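Local structure of polyketide synthase PksL (Bacillus subtilis, 5E1V) at residues L9-K14 with N27-L32; P16-H21 with L63-D68; A69-N74 with K104-A109. The protein probably dehydrates beta-hydroxyacyl intermediates to alpha,beta-unsaturated ones during bacillaene biosynthesis, acting as the dehydratase domain of a split trans-AT polyketide synthase module. All blocks are in the same frame, centred on the assembly; numbering follows the deposited sequence.

Interaction 1: L9-K14 with N27-L32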
ATOM      1  N   LEU A   9     -17.953  -1.686  -2.488  1.00 17.86           N
ATOM      2  CA  LEU A   9     -17.183  -2.783  -1.921  1.00 17.86           C
ATOM      3  C   LEU A   9     -17.805  -3.123  -0.560  1.00 19.25           C
ATOM      4  O   LEU A   9     -18.229  -2.214   0.145  1.00 18.47           O
ATOM      5  CB  LEU A   9     -15.714  -2.377  -1.717  1.00 17.39           C
ATOM      6  CG  LEU A   9     -14.857  -2.044  -2.924  1.00 19.28           C
ATOM      7  CD1 LEU A   9     -13.355  -2.011  -2.536  1.00 21.05           C
ATOM      8  CD2 LEU A   9     -15.013  -3.055  -4.049  1.00 20.77           C
ATOM      9  N   THR A  10     -17.887  -4.409  -0.214  1.00 19.01           N
ATOM     10  CA  THR A  10     -18.353  -4.778   1.135  1.00 21.19           C
ATOM     11  C   THR A  10     -17.175  -5.293   1.926  1.00 20.20           C
ATOM     12  O   THR A  10     -16.580  -6.322   1.628  1.00 21.80           O
ATOM     13  CB  THR A  10     -19.541  -5.740   1.121  1.00 27.28           C
ATOM     14  OG1 THR A  10     -19.091  -7.012   0.637  1.00 31.79           O
ATOM     15  CG2 THR A  10     -20.621  -5.192   0.229  1.00 24.83           C
ATOM     16  N   LEU A  11     -16.794  -4.524   2.918  1.00 18.89           N
ATOM     17  CA  LEU A  11     -15.537  -4.779   3.621  1.00 17.40           C
ATOM     18  C   LEU A  11     -15.880  -5.214   5.047  1.00 18.83           C
ATOM     19  O   LEU A  11     -16.667  -4.526   5.750  1.00 17.75           O
ATOM     20  CB  LEU A  11     -14.717  -3.535   3.639  1.00 18.46           C
ATOM     21  CG  LEU A  11     -14.309  -3.117   2.213  1.00 17.40           C
ATOM     22  CD1 LEU A  11     -13.653  -1.744   2.281  1.00 17.81           C
ATOM     23  CD2 LEU A  11     -13.370  -4.119   1.638  1.00 16.94           C
ATOM     24  N   SER A  12     -15.311  -6.357   5.414  1.00 15.30           N
ATOM     25  CA  SER A  12     -15.642  -7.026   6.703  1.00 16.76           C
ATOM     26  C   SER A  12     -14.430  -7.939   7.053  1.00 15.48           C
ATOM     27  O   SER A  12     -13.460  -7.991   6.309  1.00 11.63           O
ATOM     28  CB  SER A  12     -16.924  -7.829   6.533  1.00 17.31           C
ATOM     29  OG  SER A  12     -16.648  -9.047   5.876  1.00 18.41           O
ATOM     30  N   LEU A  13     -14.500  -8.686   8.168  1.00 15.54           N
ATOM     31  CA  LEU A  13     -13.527  -9.700   8.497  1.00 15.61           C
ATOM     32  C   LEU A  13     -13.459 -10.893   7.535  1.00 15.21           C
ATOM     33  O   LEU A  13     -12.565 -11.710   7.608  1.00 16.15           O
ATOM     34  CB  LEU A  13     -13.790 -10.203   9.963  1.00 17.04           C
ATOM     35  CG  LEU A  13     -13.112  -9.382  11.066  1.00 17.13           C
ATOM     36  CD1 LEU A  13     -13.481  -7.907  11.104  1.00 19.70           C
ATOM     37  CD2 LEU A  13     -13.452 -10.028  12.447  1.00 17.97           C
ATOM     38  N   LYS A  14     -14.364 -10.962   6.594  1.00 15.89           N
ATOM     39  CA  LYS A  14     -14.309 -11.986   5.540  1.00 18.21           C
ATOM     40  C   LYS A  14     -13.226 -11.662   4.520  1.00 17.94           C
ATOM     41  O   LYS A  14     -12.812 -12.525   3.817  1.00 15.42           O
ATOM     42  CB  LYS A  14     -15.636 -12.076   4.797  1.00 21.05           C
ATOM     43  CG  LYS A  14     -16.726 -12.696   5.682  1.00 25.68           C
ATOM     44  CD  LYS A  14     -17.597 -13.691   4.944  1.00 31.23           C
ATOM     45  CE  LYS A  14     -18.410 -14.557   5.906  1.00 33.71           C
ATOM     46  NZ  LYS A  14     -19.492 -13.789   6.549  1.00 35.21           N
ATOM     47  N   ASN A  27      -9.194  -4.703  13.611  1.00 17.15           N
ATOM     48  CA  ASN A  27      -8.927  -5.153  12.227  1.00 17.72           C
ATOM     49  C   ASN A  27      -9.009  -3.923  11.310  1.00 16.03           C
ATOM     50  O   ASN A  27     -10.020  -3.212  11.352  1.00 22.48           O
ATOM     51  CB  ASN A  27      -9.960  -6.242  11.830  1.00 15.69           C
ATOM     52  CG  ASN A  27      -9.732  -7.513  12.574  1.00 17.28           C
ATOM     53  OD1 ASN A  27      -8.917  -8.363  12.181  1.00 18.21           O
ATOM     54  ND2 ASN A  27     -10.310  -7.597  13.715  1.00 14.58           N
ATOM     55  N   VAL A  28      -8.002  -3.668  10.467  1.00 15.27           N
ATOM     56  CA  VAL A  28      -7.944  -2.493   9.667  1.00 17.04           C
ATOM     57  C   VAL A  28      -7.578  -2.838   8.247  1.00 16.23           C
ATOM     58  O   VAL A  28      -6.647  -3.600   7.989  1.00 14.94           O
ATOM     59  CB  VAL A  28      -6.793  -1.555  10.207  1.00 19.74           C
ATOM     60  CG1 VAL A  28      -6.474  -0.416   9.246  1.00 22.47           C
ATOM     61  CG2 VAL A  28      -7.180  -0.966  11.492  1.00 18.11           C
ATOM     62  N   LEU A  29      -8.311  -2.313   7.301  1.00 17.64           N
ATOM     63  CA  LEU A  29      -7.845  -2.411   5.939  1.00 18.23           C
ATOM     64  C   LEU A  29      -6.524  -1.589   5.773  1.00 17.83           C
ATOM     65  O   LEU A  29      -6.535  -0.367   6.006  1.00 18.67           O
ATOM     66  CB  LEU A  29      -8.922  -1.895   4.994  1.00 18.54           C
ATOM     67  CG  LEU A  29      -8.481  -2.053   3.541  1.00 20.65           C
ATOM     68  CD1 LEU A  29      -8.353  -3.496   3.060  1.00 21.13           C
ATOM     69  CD2 LEU A  29      -9.277  -1.214   2.582  1.00 21.19           C
ATOM     70  N   PRO A  30      -5.428  -2.237   5.377  1.00 15.46           N
ATOM     71  CA  PRO A  30      -4.221  -1.421   5.220  1.00 16.17           C
ATOM     72  C   PRO A  30      -4.478  -0.294   4.243  1.00 14.72           C
ATOM     73  O   PRO A  30      -5.107  -0.443   3.192  1.00 13.65           O
ATOM     74  CB  PRO A  30      -3.131  -2.409   4.722  1.00 17.40           C
ATOM     75  CG  PRO A  30      -3.680  -3.761   4.970  1.00 16.64           C
ATOM     76  CD  PRO A  30      -5.188  -3.629   4.969  1.00 17.37           C
ATOM     77  N   GLY A  31      -4.051   0.886   4.641  1.00 14.75           N
ATOM     78  CA  GLY A  31      -4.242   2.033   3.804  1.00 15.25           C
ATOM     79  C   GLY A  31      -3.584   1.838   2.448  1.00 13.29           C
ATOM     80  O   GLY A  31      -4.002   2.429   1.522  1.00 14.55           O
ATOM     81  N   LEU A  32      -2.522   1.055   2.363  1.00 12.20           N
ATOM     82  CA  LEU A  32      -1.780   0.839   1.083  1.00 13.05           C
ATOM     83  C   LEU A  32      -2.567  -0.088   0.098  1.00 11.84           C
ATOM     84  O   LEU A  32      -2.232  -0.181  -1.055  1.00 10.91           O
ATOM     85  CB  LEU A  32      -0.394   0.293   1.328  1.00 14.88           C
ATOM     86  CG  LEU A  32       0.563   1.371   1.909  1.00 15.21           C
ATOM     87  CD1 LEU A  32       1.817   0.675   2.378  1.00 15.75           C
ATOM     88  CD2 LEU A  32       0.892   2.374   0.817  1.00 15.44           C
TER

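Interaction 2: P16-H21 with L63-D68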
ATOM      1  N   PRO A  16      -9.587 -11.031   3.495  1.00 19.59           N
ATOM      2  CA  PRO A  16      -8.388 -11.542   4.166  1.00 19.23           C
ATOM      3  C   PRO A  16      -7.411 -10.450   4.584  1.00 20.95           C
ATOM      4  O   PRO A  16      -6.628 -10.699   5.527  1.00 22.58           O
ATOM      5  CB  PRO A  16      -7.782 -12.485   3.127  1.00 22.63           C
ATOM      6  CG  PRO A  16      -8.223 -11.964   1.825  1.00 22.35           C
ATOM      7  CD  PRO A  16      -9.560 -11.287   2.042  1.00 21.32           C
ATOM      8  N   PHE A  17      -7.407  -9.273   3.912  1.00 16.04           N
ATOM      9  CA  PHE A  17      -6.494  -8.215   4.358  1.00 16.38           C
ATOM     10  C   PHE A  17      -6.953  -7.657   5.711  1.00 16.20           C
ATOM     11  O   PHE A  17      -6.166  -7.419   6.580  1.00 22.17           O
ATOM     12  CB  PHE A  17      -6.402  -7.095   3.293  1.00 15.45           C
ATOM     13  CG  PHE A  17      -5.925  -7.600   1.929  1.00 14.83           C
ATOM     14  CD1 PHE A  17      -4.651  -8.051   1.752  1.00 14.72           C
ATOM     15  CD2 PHE A  17      -6.804  -7.702   0.856  1.00 15.28           C
ATOM     16  CE1 PHE A  17      -4.158  -8.514   0.494  1.00 13.08           C
ATOM     17  CE2 PHE A  17      -6.352  -8.204  -0.384  1.00 16.99           C
ATOM     18  CZ  PHE A  17      -5.009  -8.627  -0.543  1.00 14.76           C
ATOM     19  N   ILE A  18      -8.256  -7.503   5.882  1.00 15.58           N
ATOM     20  CA  ILE A  18      -8.784  -6.989   7.102  1.00 16.10           C
ATOM     21  C   ILE A  18      -8.614  -8.024   8.211  1.00 16.94           C
ATOM     22  O   ILE A  18      -8.268  -7.709   9.288  1.00 15.34           O
ATOM     23  CB  ILE A  18     -10.251  -6.558   6.924  1.00 15.62           C
ATOM     24  CG1 ILE A  18     -10.375  -5.420   5.881  1.00 15.26           C
ATOM     25  CG2 ILE A  18     -10.865  -6.083   8.180  1.00 15.03           C
ATOM     26  CD1 ILE A  18     -11.771  -4.967   5.615  1.00 14.52           C
ATOM     27  N   TYR A  19      -8.953  -9.267   7.946  1.00 16.99           N
ATOM     28  CA  TYR A  19      -8.865 -10.234   8.983  1.00 17.51           C
ATOM     29  C   TYR A  19      -7.467 -10.389   9.499  1.00 19.56           C
ATOM     30  O   TYR A  19      -7.279 -10.569  10.735  1.00 21.35           O
ATOM     31  CB  TYR A  19      -9.420 -11.543   8.466  1.00 18.12           C
ATOM     32  CG  TYR A  19      -9.515 -12.607   9.495  1.00 19.66           C
ATOM     33  CD1 TYR A  19     -10.685 -12.826  10.171  1.00 20.20           C
ATOM     34  CD2 TYR A  19      -8.440 -13.473   9.738  1.00 23.55           C
ATOM     35  CE1 TYR A  19     -10.788 -13.839  11.136  1.00 22.01           C
ATOM     36  CE2 TYR A  19      -8.532 -14.508  10.694  1.00 21.94           C
ATOM     37  CZ  TYR A  19      -9.703 -14.691  11.396  1.00 23.25           C
ATOM     38  OH  TYR A  19      -9.830 -15.762  12.361  1.00 18.91           O
ATOM     39  N   HIS A  20      -6.478 -10.263   8.626  1.00 16.99           N
ATOM     40  CA  HIS A  20      -5.067 -10.568   8.946  1.00 19.41           C
ATOM     41  C   HIS A  20      -4.207  -9.304   9.169  1.00 17.85           C
ATOM     42  O   HIS A  20      -2.967  -9.355   9.149  1.00 17.68           O
ATOM     43  CB  HIS A  20      -4.452 -11.449   7.853  1.00 18.00           C
ATOM     44  CG  HIS A  20      -4.996 -12.846   7.849  1.00 18.85           C
ATOM     45  ND1 HIS A  20      -4.791 -13.711   8.913  1.00 21.57           N
ATOM     46  CD2 HIS A  20      -5.880 -13.476   7.031  1.00 19.49           C
ATOM     47  CE1 HIS A  20      -5.425 -14.856   8.691  1.00 18.36           C
ATOM     48  NE2 HIS A  20      -6.078 -14.751   7.552  1.00 18.65           N
ATOM     49  N   HIS A  21      -4.877  -8.200   9.455  1.00 17.42           N
ATOM     50  CA  HIS A  21      -4.158  -6.974   9.685  1.00 16.43           C
ATOM     51  C   HIS A  21      -4.773  -6.253  10.829  1.00 16.94           C
ATOM     52  O   HIS A  21      -5.846  -5.682  10.703  1.00 17.26           O
ATOM     53  CB  HIS A  21      -4.182  -6.093   8.413  1.00 14.59           C
ATOM     54  CG  HIS A  21      -3.339  -4.864   8.521  1.00 14.77           C
ATOM     55  ND1 HIS A  21      -3.878  -3.624   8.717  1.00 15.08           N
ATOM     56  CD2 HIS A  21      -1.993  -4.683   8.452  1.00 16.80           C
ATOM     57  CE1 HIS A  21      -2.910  -2.713   8.714  1.00 16.68           C
ATOM     58  NE2 HIS A  21      -1.754  -3.335   8.575  1.00 18.71           N
ATOM     59  N   LEU A  63     -10.018   2.366   7.983  1.00 16.50           N
ATOM     60  CA  LEU A  63     -11.196   1.606   7.650  1.00 15.50           C
ATOM     61  C   LEU A  63     -11.127   0.352   8.518  1.00 16.97           C
ATOM     62  O   LEU A  63     -10.318  -0.537   8.290  1.00 12.45           O
ATOM     63  CB  LEU A  63     -11.215   1.268   6.185  1.00 16.44           C
ATOM     64  CG  LEU A  63     -12.598   0.734   5.761  1.00 17.24           C
ATOM     65  CD1 LEU A  63     -12.885   1.172   4.391  1.00 18.06           C
ATOM     66  CD2 LEU A  63     -12.754  -0.763   6.009  1.00 17.49           C
ATOM     67  N   THR A  64     -11.959   0.328   9.540  1.00 17.90           N
ATOM     68  CA  THR A  64     -11.847  -0.691  10.569  1.00 19.08           C
ATOM     69  C   THR A  64     -13.130  -1.488  10.576  1.00 18.46           C
ATOM     70  O   THR A  64     -14.170  -0.971  10.239  1.00 19.11           O
ATOM     71  CB  THR A  64     -11.657  -0.103  11.988  1.00 20.34           C
ATOM     72  OG1 THR A  64     -12.849   0.563  12.388  1.00 23.48           O
ATOM     73  CG2 THR A  64     -10.520   0.871  12.028  1.00 23.58           C
ATOM     74  N   ALA A  65     -13.052  -2.754  10.963  1.00 19.23           N
ATOM     75  CA  ALA A  65     -14.291  -3.547  11.131  1.00 18.81           C
ATOM     76  C   ALA A  65     -14.129  -4.404  12.347  1.00 20.69           C
ATOM     77  O   ALA A  65     -13.032  -4.880  12.654  1.00 20.21           O
ATOM     78  CB  ALA A  65     -14.552  -4.411   9.915  1.00 19.46           C
ATOM     79  N   GLU A  66     -15.203  -4.573  13.104  1.00 21.15           N
ATOM     80  CA  GLU A  66     -15.105  -5.617  14.114  1.00 24.37           C
ATOM     81  C   GLU A  66     -16.283  -6.584  14.052  1.00 18.88           C
ATOM     82  O   GLU A  66     -17.379  -6.277  13.522  1.00 18.47           O
ATOM     83  CB  GLU A  66     -14.953  -4.997  15.512  1.00 28.30           C
ATOM     84  CG  GLU A  66     -16.217  -4.290  15.927  1.00 31.51           C
ATOM     85  CD  GLU A  66     -16.232  -3.857  17.389  1.00 37.45           C
ATOM     86  OE1 GLU A  66     -15.286  -4.147  18.147  1.00 42.98           O
ATOM     87  OE2 GLU A  66     -17.216  -3.204  17.754  1.00 39.85           O
ATOM     88  N   GLN A  67     -16.044  -7.741  14.639  1.00 20.35           N
ATOM     89  CA  GLN A  67     -17.034  -8.772  14.786  1.00 21.97           C
ATOM     90  C   GLN A  67     -17.626  -9.018  13.392  1.00 18.92           C
ATOM     91  O   GLN A  67     -16.840  -9.228  12.435  1.00 17.04           O
ATOM     92  CB  GLN A  67     -18.083  -8.371  15.833  1.00 24.39           C
ATOM     93  CG  GLN A  67     -17.581  -8.155  17.252  1.00 26.17           C
ATOM     94  CD  GLN A  67     -18.737  -7.618  18.124  1.00 33.00           C
ATOM     95  OE1 GLN A  67     -19.522  -6.760  17.692  1.00 39.78           O
ATOM     96  NE2 GLN A  67     -18.884  -8.156  19.311  1.00 32.65           N
ATOM     97  N   ASP A  68     -18.940  -8.922  13.281  1.00 19.04           N
ATOM     98  CA  ASP A  68     -19.682  -9.137  12.037  1.00 19.73           C
ATOM     99  C   ASP A  68     -20.067  -7.856  11.329  1.00 19.51           C
ATOM    100  O   ASP A  68     -20.869  -7.905  10.412  1.00 18.05           O
ATOM    101  CB  ASP A  68     -20.967  -9.977  12.236  1.00 22.16           C
ATOM    102  CG  ASP A  68     -21.948  -9.384  13.260  1.00 24.29           C
ATOM    103  OD1 ASP A  68     -21.543  -8.643  14.113  1.00 22.57           O
ATOM    104  OD2 ASP A  68     -23.130  -9.750  13.259  1.00 27.23           O
TER

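Interaction 3: A69-N74 with K104-A109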
ATOM      1  N   ALA A  69     -19.515  -6.710  11.747  1.00 19.18           N
ATOM      2  CA  ALA A  69     -19.915  -5.409  11.166  1.00 18.93           C
ATOM      3  C   ALA A  69     -19.393  -5.354   9.704  1.00 20.51           C
ATOM      4  O   ALA A  69     -18.361  -5.958   9.374  1.00 16.13           O
ATOM      5  CB  ALA A  69     -19.339  -4.255  11.973  1.00 20.43           C
ATOM      6  N   VAL A  70     -20.166  -4.743   8.817  1.00 21.22           N
ATOM      7  CA  VAL A  70     -19.752  -4.674   7.374  1.00 24.47           C
ATOM      8  C   VAL A  70     -19.633  -3.208   7.048  1.00 24.08           C
ATOM      9  O   VAL A  70     -20.533  -2.467   7.464  1.00 25.04           O
ATOM     10  CB  VAL A  70     -20.813  -5.272   6.431  1.00 27.08           C
ATOM     11  CG1 VAL A  70     -20.450  -5.015   4.964  1.00 32.41           C
ATOM     12  CG2 VAL A  70     -21.000  -6.760   6.642  1.00 27.20           C
ATOM     13  N   ILE A  71     -18.570  -2.766   6.363  1.00 21.51           N
ATOM     14  CA  ILE A  71     -18.504  -1.412   5.894  1.00 22.93           C
ATOM     15  C   ILE A  71     -18.801  -1.451   4.371  1.00 22.28           C
ATOM     16  O   ILE A  71     -18.088  -2.060   3.571  1.00 18.54           O
ATOM     17  CB  ILE A  71     -17.164  -0.675   6.206  1.00 25.46           C
ATOM     18  CG1 ILE A  71     -17.049  -0.186   7.672  1.00 30.69           C
ATOM     19  CG2 ILE A  71     -17.023   0.574   5.298  1.00 22.68           C
ATOM     20  CD1 ILE A  71     -17.441  -1.147   8.750  1.00 36.90           C
ATOM     21  N   VAL A  72     -19.873  -0.778   3.985  1.00 21.12           N
ATOM     22  CA  VAL A  72     -20.247  -0.731   2.598  1.00 20.72           C
ATOM     23  C   VAL A  72     -19.610   0.534   2.049  1.00 20.97           C
ATOM     24  O   VAL A  72     -20.038   1.633   2.400  1.00 21.13           O
ATOM     25  CB  VAL A  72     -21.746  -0.724   2.451  1.00 26.09           C
ATOM     26  CG1 VAL A  72     -22.098  -0.627   0.975  1.00 24.06           C
ATOM     27  CG2 VAL A  72     -22.336  -2.000   3.108  1.00 28.43           C
ATOM     28  N   LEU A  73     -18.553   0.368   1.256  1.00 19.07           N
ATOM     29  CA  LEU A  73     -17.714   1.458   0.789  1.00 17.23           C
ATOM     30  C   LEU A  73     -18.073   1.810  -0.656  1.00 15.89           C
ATOM     31  O   LEU A  73     -17.916   1.003  -1.568  1.00 16.16           O
ATOM     32  CB  LEU A  73     -16.210   1.113   0.946  1.00 16.85           C
ATOM     33  CG  LEU A  73     -15.144   2.230   0.734  1.00 17.01           C
ATOM     34  CD1 LEU A  73     -15.191   3.274   1.823  1.00 17.54           C
ATOM     35  CD2 LEU A  73     -13.693   1.716   0.672  1.00 17.64           C
ATOM     36  N   ASN A  74     -18.547   3.029  -0.832  1.00 16.56           N
ATOM     37  CA  ASN A  74     -18.948   3.537  -2.112  1.00 17.58           C
ATOM     38  C   ASN A  74     -17.793   4.327  -2.642  1.00 18.33           C
ATOM     39  O   ASN A  74     -17.350   5.283  -1.966  1.00 16.74           O
ATOM     40  CB  ASN A  74     -20.193   4.385  -1.899  1.00 24.96           C
ATOM     41  CG  ASN A  74     -21.453   3.594  -2.106  1.00 30.01           C
ATOM     42  OD1 ASN A  74     -21.418   2.396  -2.376  1.00 31.98           O
ATOM     43  ND2 ASN A  74     -22.583   4.279  -2.052  1.00 41.64           N
ATOM     44  N   LYS A 104     -19.264   8.028   6.449  1.00 25.05           N
ATOM     45  CA  LYS A 104     -17.950   8.547   6.815  1.00 24.72           C
ATOM     46  C   LYS A 104     -17.011   8.569   5.614  1.00 24.18           C
ATOM     47  O   LYS A 104     -17.011   7.608   4.778  1.00 20.86           O
ATOM     48  CB  LYS A 104     -17.279   7.655   7.856  1.00 26.87           C
ATOM     49  CG  LYS A 104     -17.957   7.631   9.195  1.00 29.63           C
ATOM     50  CD  LYS A 104     -17.145   6.758  10.156  1.00 35.80           C
ATOM     51  CE  LYS A 104     -17.948   6.427  11.413  1.00 42.12           C
ATOM     52  NZ  LYS A 104     -17.000   6.108  12.537  1.00 43.26           N
ATOM     53  N   LEU A 105     -16.280   9.688   5.518  1.00 22.63           N
ATOM     54  CA  LEU A 105     -15.198   9.830   4.532  1.00 19.13           C
ATOM     55  C   LEU A 105     -13.926   9.072   4.937  1.00 16.79           C
ATOM     56  O   LEU A 105     -13.290   9.244   6.022  1.00 16.22           O
ATOM     57  CB  LEU A 105     -14.897  11.306   4.219  1.00 17.96           C
ATOM     58  CG  LEU A 105     -13.867  11.519   3.098  1.00 17.87           C
ATOM     59  CD1 LEU A 105     -14.389  11.180   1.728  1.00 17.67           C
ATOM     60  CD2 LEU A 105     -13.300  12.926   3.121  1.00 18.87           C
ATOM     61  N   TYR A 106     -13.536   8.146   4.050  1.00 16.62           N
ATOM     62  CA  TYR A 106     -12.304   7.439   4.265  1.00 14.16           C
ATOM     63  C   TYR A 106     -11.108   7.911   3.450  1.00 13.58           C
ATOM     64  O   TYR A 106      -9.979   7.875   3.972  1.00 14.63           O
ATOM     65  CB  TYR A 106     -12.583   5.924   4.022  1.00 14.69           C
ATOM     66  CG  TYR A 106     -13.460   5.325   5.120  1.00 15.53           C
ATOM     67  CD1 TYR A 106     -12.892   4.915   6.338  1.00 16.71           C
ATOM     68  CD2 TYR A 106     -14.791   5.095   4.927  1.00 17.44           C
ATOM     69  CE1 TYR A 106     -13.674   4.359   7.324  1.00 17.11           C
ATOM     70  CE2 TYR A 106     -15.579   4.528   5.909  1.00 19.38           C
ATOM     71  CZ  TYR A 106     -15.001   4.150   7.089  1.00 18.78           C
ATOM     72  OH  TYR A 106     -15.749   3.536   8.081  1.00 21.08           O
ATOM     73  N   MET A 107     -11.289   8.212   2.174  1.00 12.69           N
ATOM     74  CA  MET A 107     -10.130   8.464   1.272  1.00 12.21           C
ATOM     75  C   MET A 107     -10.652   9.387   0.155  1.00 11.00           C
ATOM     76  O   MET A 107     -11.760   9.252  -0.312  1.00 12.27           O
ATOM     77  CB  MET A 107      -9.640   7.077   0.706  1.00 12.21           C
ATOM     78  CG  MET A 107      -8.525   7.157  -0.279  1.00 13.74           C
ATOM     79  SD  MET A 107      -9.166   7.362  -1.908  1.00 16.08           S
ATOM     80  CE  MET A 107      -9.867   5.721  -2.312  1.00 15.23           C
ATOM     81  N   LYS A 108      -9.793  10.222  -0.384  1.00 12.37           N
ATOM     82  CA  LYS A 108     -10.018  10.872  -1.664  1.00 11.69           C
ATOM     83  C   LYS A 108      -8.686  10.854  -2.430  1.00 12.55           C
ATOM     84  O   LYS A 108      -7.643  10.714  -1.835  1.00 14.50           O
ATOM     85  CB  LYS A 108     -10.285  12.359  -1.386  1.00 14.21           C
ATOM     86  CG  LYS A 108     -11.617  12.667  -0.763  1.00 14.74           C
ATOM     87  CD  LYS A 108     -11.652  14.164  -0.316  1.00 16.48           C
ATOM     88  CE  LYS A 108     -12.155  14.991  -1.457  1.00 17.57           C
ATOM     89  NZ  LYS A 108     -12.046  16.456  -1.157  1.00 19.54           N
ATOM     90  N   ALA A 109      -8.741  11.055  -3.734  1.00 14.50           N
ATOM     91  CA  ALA A 109      -7.602  10.986  -4.573  1.00 13.49           C
ATOM     92  C   ALA A 109      -7.961  11.534  -5.942  1.00 13.62           C
ATOM     93  O   ALA A 109      -9.123  11.690  -6.286  1.00 13.55           O
ATOM     94  CB  ALA A 109      -7.146   9.503  -4.720  1.00 13.54           C
TER

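Interaction 1: L9-K14 with N27-L32
Ser12 OG takes a hydrogen bond from the backbone N of Lys14 at 3.1 Å, and the ST turn so formed carries between its ends Leu13, the residue that packs on Asn27. The bond is fairly straight, with 160° at the hydrogen, and it holds residues 12-14 in a turn. Leu13 does not set out straight for the other segment, but its branched end comes round to it. The Leu13 CD1 methyl lies 4.0 Å from Asn27 CB, while Leu13 CG approaches Asn27 CG at 4.1 Å, and the two side chains cross at about a right angle. In Asn27, CG stands beside the backbone N (chi1 -70°), a rotation that lays CB and CG against the end of the leucine. Further along, Leu11 and Leu29 point at each other and touch more lightly, methyl to methyl, with Leu11 CD1 4.4 Å from Leu29 CD2. This contact illustrates how chain segments that share no backbone pairing can still be joined by two small side-chain contacts, one leucine on leucine and one leucine on the root of an asparagine. Each strand has its own pairing partners: strand 4-11 bonds to strand 70-81, strand 26-29 to strands 63-65 and 21-23. Ile18 of helix 16-19 packs against Leu11, Asn27 and Leu29, and Leu63 touches both Leu11 and Leu29, so helix 16-19 and strand 63-65 both pack on the contact.

Interaction 2: P16-H21 with L63-D68
Ile18 reaches from the one-turn helix 16-19 onto Leu63 and Ala65 of the weakly bonded strand 63-65, each of its two branches meeting a different residue. The longer branch is stretched out, with CD1 anti to CA (chi2 178°), and brings Ile18 CD1 to 4.3 Å from Leu63 CD2. The shorter one sets Ile18 CG2 4.4 Å from Ala65 CB, and here both bonds from CA to CB point across the contact. Leu63 starts out along a different line and turns its CD2 methyl back toward the helix. All three residues are buried, and the touch is purely apolar and light. The helix presents Ile18 and then stops: His20 N bonds to Pro16 O at 3.1 Å, and His20 is the first residue to leave helical geometry. His21 follows, its ND1 bonded to Val28 O and its ring edge-to-face with His152. The contact thus packs the helix that leads into His21 against the small antiparallel sheet that includes strands 21-23, 26-29 and 63-65. His21 to Pro30 matches the HxxxGxxxxP motif of polyketide synthase dehydratases, whose histidine, in relatives, belongs to the active site of the hot-dog fold.

Interaction 3: A69-N74 with K104-A109
Tyr106 crosses obliquely to Leu73 and Ile71, and its side chain can be followed outward from one to the other. Tyr106 CB and Tyr106 CG each lie about 4.3 Å from Leu73 CD1, but the approach tightens at the next ring atom, where Tyr106 CD2 comes within 3.6 Å of the same Leu73 CD1. One step on, Tyr106 CE2 passes 4.3 Å from Ile71 CG2, and at the tip Tyr106 OH stands 4.0 Å from Ile71 CG1. The CD2-CE2 side of the ring thus runs past two residues that lie on the same side of strand 70-81. The CG of Leu73 is anti to its backbone N (chi1 -170°), a rotation that brings CD1 forward to the ring although the side chain does not start out toward it. Ile71, by contrast, points at Tyr106 from the outset. On its other flank the ring touches Leu63, with Tyr106 CE1 resting 3.7 Å from Leu63 CA. The backbones stand well apart, with 8.8 Å between the CA atoms of Leu73 and Tyr106, since strand 84-94 lies between them in the sheet. The tyrosine is long enough to reach across the intervening strand. Strand 104-112 adds a local irregularity: Tyr106 and Met107 together face a single residue of strand 84-94, a classic beta bulge. Both bulged residues also touch Tyr34 of helix 34-44. Strongly curved antiparallel strands with their inward side chains gathered against a long helix are characteristic of the hot-dog fold, to which this dehydratase belongs.

In the fold
From the N terminus, strand 4-11 runs into the turn at 12-14, and interaction 1 closes the loop that carries helix 16-19 and strand 21-23 back to strand 26-29. Interaction 2 starts inside that loop and ends far beyond it, after helix 34-44 and strand 53-59, so the two contacts cross. Interaction 3 follows in series: it opens where 63-68 leads into strand 70-81 and closes past strand 84-94. The set is knitted by backbone bonds, Leu9 and Leu11 with Leu73 and Ile71, and Leu29 with Leu63. The side chain of Leu63 also packs on those of Leu73 and Ile71, joining interactions 2 and 3. Together they tie the large curved strands to the small sheet beside them.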